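Local coordinates for chemotaxis protein CheX (Vibrio vulnificus, PDB 6VPW), which probably dephosphorylates the response regulator CheY, helping to reset the chemotaxis signal, at residues 34-40 with 135-139. Sequence-based numbering, arbitrary orientation.
Sequences IKKDEIA and SIIIM
Lys35 N donates to Ile136 O at 2.9 Å. The same oxygen takes a softer CA-H...O approach from Ile34, so two consecutive residues of 34-40 lean on one carbonyl. Next to this bond, Ile34 and Ile137 form an antiparallel non-hydrogen-bonded pair with CA atoms 4.7 Å apart. Their side chains diverge from the bridge, yet Ile34 CG1 still comes within 4.1 Å of Ile137 CD1.

Further along the strand, Ile138 gathers the remaining apolar contacts. Its CG1 is anti to the backbone N (chi1 -178°) and the chain stays extended to CD1, which meets Ala40 CB at 3.9 Å; CG2, the second branch, lies 3.9 Å from Lys35 CB. Ala40 reaches it because the chain turns back through 36-39, so Ile138 is met from both ends of the loop. Beyond CB the lysine chain is fully extended and leads away, to a salt bridge between NZ and Glu151 on strand 148-154.

Polar groups also rest on aliphatic ones. The carboxylate of Glu38 lies against Ile138, OE2 being 3.6 Å from CG2, the two side chains lying antiparallel, each passing the other; its charge is met by Arg33 through OE1. At the other end, Ser135 OG sits beside Ile34 CG1 at 3.5 Å, a van der Waals contact.

Here strand 28-34, an outermost strand of the six-stranded antiparallel sheet, finishes its pairing with 137-142, and the chain arches over Ile138 before entering strand 41-42: an antiparallel edge pairing that passes into an overhanging loop at the margin of the CheX-family alpha+beta fold.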
loop_
_atom_site.group_PDB
_atom_site.type_symbol
_atom_site.label_atom_id
_atom_site.label_comp_id
_atom_site.label_asym_id
_atom_site.label_seq_id
_atom_site.Cartn_x
_atom_site.Cartn_y
_atom_site.Cartn_z
ATOM N N ILE A 34 17.215 -9.945 4.220
ATOM C CA ILE A 34 16.679 -9.730 2.851
ATOM C C ILE A 34 15.550 -10.737 2.687
ATOM O O ILE A 34 15.791 -11.935 2.939
ATOM C CB ILE A 34 17.765 -9.887 1.767
ATOM C CG1 ILE A 34 18.870 -8.837 1.928
ATOM C CG2 ILE A 34 17.135 -9.844 0.378
ATOM C CD1 ILE A 34 20.034 -9.006 0.975
ATOM N N LYS A 35 14.355 -10.251 2.344
ATOM C CA LYS A 35 13.206 -11.161 2.155
ATOM C C LYS A 35 13.520 -12.031 0.941
ATOM O O LYS A 35 14.151 -11.520 -0.005
ATOM C CB LYS A 35 11.909 -10.371 1.981
ATOM C CG LYS A 35 10.647 -11.211 1.837
ATOM C CD LYS A 35 9.401 -10.362 1.810
ATOM C CE LYS A 35 8.122 -11.139 1.589
ATOM N NZ LYS A 35 6.942 -10.236 1.633
ATOM N N LYS A 36 13.150 -13.303 1.010
ATOM C CA LYS A 36 13.381 -14.216 -0.133
ATOM C C LYS A 36 12.025 -14.828 -0.489
ATOM O O LYS A 36 11.136 -14.051 -0.892
ATOM C CB LYS A 36 14.479 -15.227 0.213
ATOM C CG LYS A 36 15.824 -14.601 0.545
ATOM C CD LYS A 36 16.932 -15.612 0.753
ATOM C CE LYS A 36 18.188 -15.000 1.334
ATOM N NZ LYS A 36 17.953 -14.475 2.700
ATOM N N ASP A 37 11.881 -16.145 -0.323
ATOM C CA ASP A 37 10.632 -16.891 -0.636
ATOM C C ASP A 37 9.837 -17.107 0.657
ATOM O O ASP A 37 8.795 -17.778 0.600
ATOM C CB ASP A 37 10.968 -18.244 -1.273
ATOM C CG ASP A 37 12.119 -18.184 -2.263
ATOM O OD1 ASP A 37 12.557 -17.062 -2.588
ATOM O OD2 ASP A 37 12.591 -19.264 -2.678
ATOM N N GLU A 38 10.313 -16.539 1.766
ATOM C CA GLU A 38 9.702 -16.760 3.107
ATOM C C GLU A 38 8.241 -16.302 3.169
ATOM O O GLU A 38 7.865 -15.323 2.484
ATOM C CB GLU A 38 10.529 -16.063 4.189
ATOM C CG GLU A 38 10.946 -14.651 3.833
ATOM C CD GLU A 38 11.669 -13.950 4.965
ATOM O OE1 GLU A 38 11.088 -13.861 6.064
ATOM O OE2 GLU A 38 12.835 -13.550 4.763
ATOM N N ILE A 39 7.458 -17.006 3.991
ATOM C CA ILE A 39 6.019 -16.681 4.199
ATOM C C ILE A 39 5.948 -15.441 5.092
ATOM O O ILE A 39 6.621 -15.434 6.145
ATOM C CB ILE A 39 5.266 -17.876 4.821
ATOM C CG1 ILE A 39 5.474 -19.162 4.015
ATOM C CG2 ILE A 39 3.789 -17.540 4.995
ATOM C CD1 ILE A 39 4.884 -20.400 4.659
ATOM N N ALA A 40 5.184 -14.435 4.669
ATOM C CA ALA A 40 5.001 -13.183 5.439
ATOM C C ALA A 40 3.518 -12.789 5.376
ATOM O O ALA A 40 3.137 -12.015 4.473
ATOM C CB ALA A 40 5.898 -12.104 4.887
ATOM N N SER A 135 16.901 -3.444 -2.418
ATOM C CA SER A 135 16.743 -4.707 -1.657
ATOM C C SER A 135 15.498 -4.606 -0.766
ATOM O O SER A 135 15.316 -3.541 -0.120
ATOM C CB SER A 135 18.000 -4.985 -0.858
ATOM O OG SER A 135 17.905 -6.211 -0.148
ATOM N N ILE A 136 14.643 -5.636 -0.782
ATOM C CA ILE A 136 13.458 -5.643 0.128
ATOM C C ILE A 136 13.910 -6.231 1.466
ATOM O O ILE A 136 14.272 -7.428 1.496
ATOM C CB ILE A 136 12.268 -6.427 -0.454
ATOM C CG1 ILE A 136 11.852 -5.877 -1.825
ATOM C CG2 ILE A 136 11.115 -6.422 0.544
ATOM C CD1 ILE A 136 10.891 -6.758 -2.571
ATOM N N ILE A 137 13.871 -5.417 2.519
ATOM C CA ILE A 137 14.276 -5.849 3.889
ATOM C C ILE A 137 13.009 -6.164 4.686
ATOM O O ILE A 137 12.053 -5.345 4.641
ATOM C CB ILE A 137 15.104 -4.751 4.583
ATOM C CG1 ILE A 137 16.313 -4.306 3.750
ATOM C CG2 ILE A 137 15.513 -5.201 5.980
ATOM C CD1 ILE A 137 17.325 -5.390 3.511
ATOM N N ILE A 138 12.973 -7.330 5.331
ATOM C CA ILE A 138 11.831 -7.692 6.214
ATOM C C ILE A 138 12.372 -7.684 7.643
ATOM O O ILE A 138 13.473 -8.204 7.850
ATOM C CB ILE A 138 11.175 -9.039 5.842
ATOM C CG1 ILE A 138 9.972 -9.337 6.744
ATOM C CG2 ILE A 138 12.189 -10.177 5.871
ATOM C CD1 ILE A 138 9.138 -10.521 6.294
ATOM N N MET A 139 11.638 -7.061 8.561
ATOM C CA MET A 139 12.043 -6.985 9.985
ATOM C C MET A 139 10.935 -7.657 10.789
ATOM O O MET A 139 9.887 -7.051 11.007
ATOM C CB MET A 139 12.212 -5.522 10.415
ATOM C CG MET A 139 12.931 -4.659 9.362
ATOM S SD MET A 139 13.012 -2.897 9.792
ATOM C CE MET A 139 13.312 -2.195 8.172
#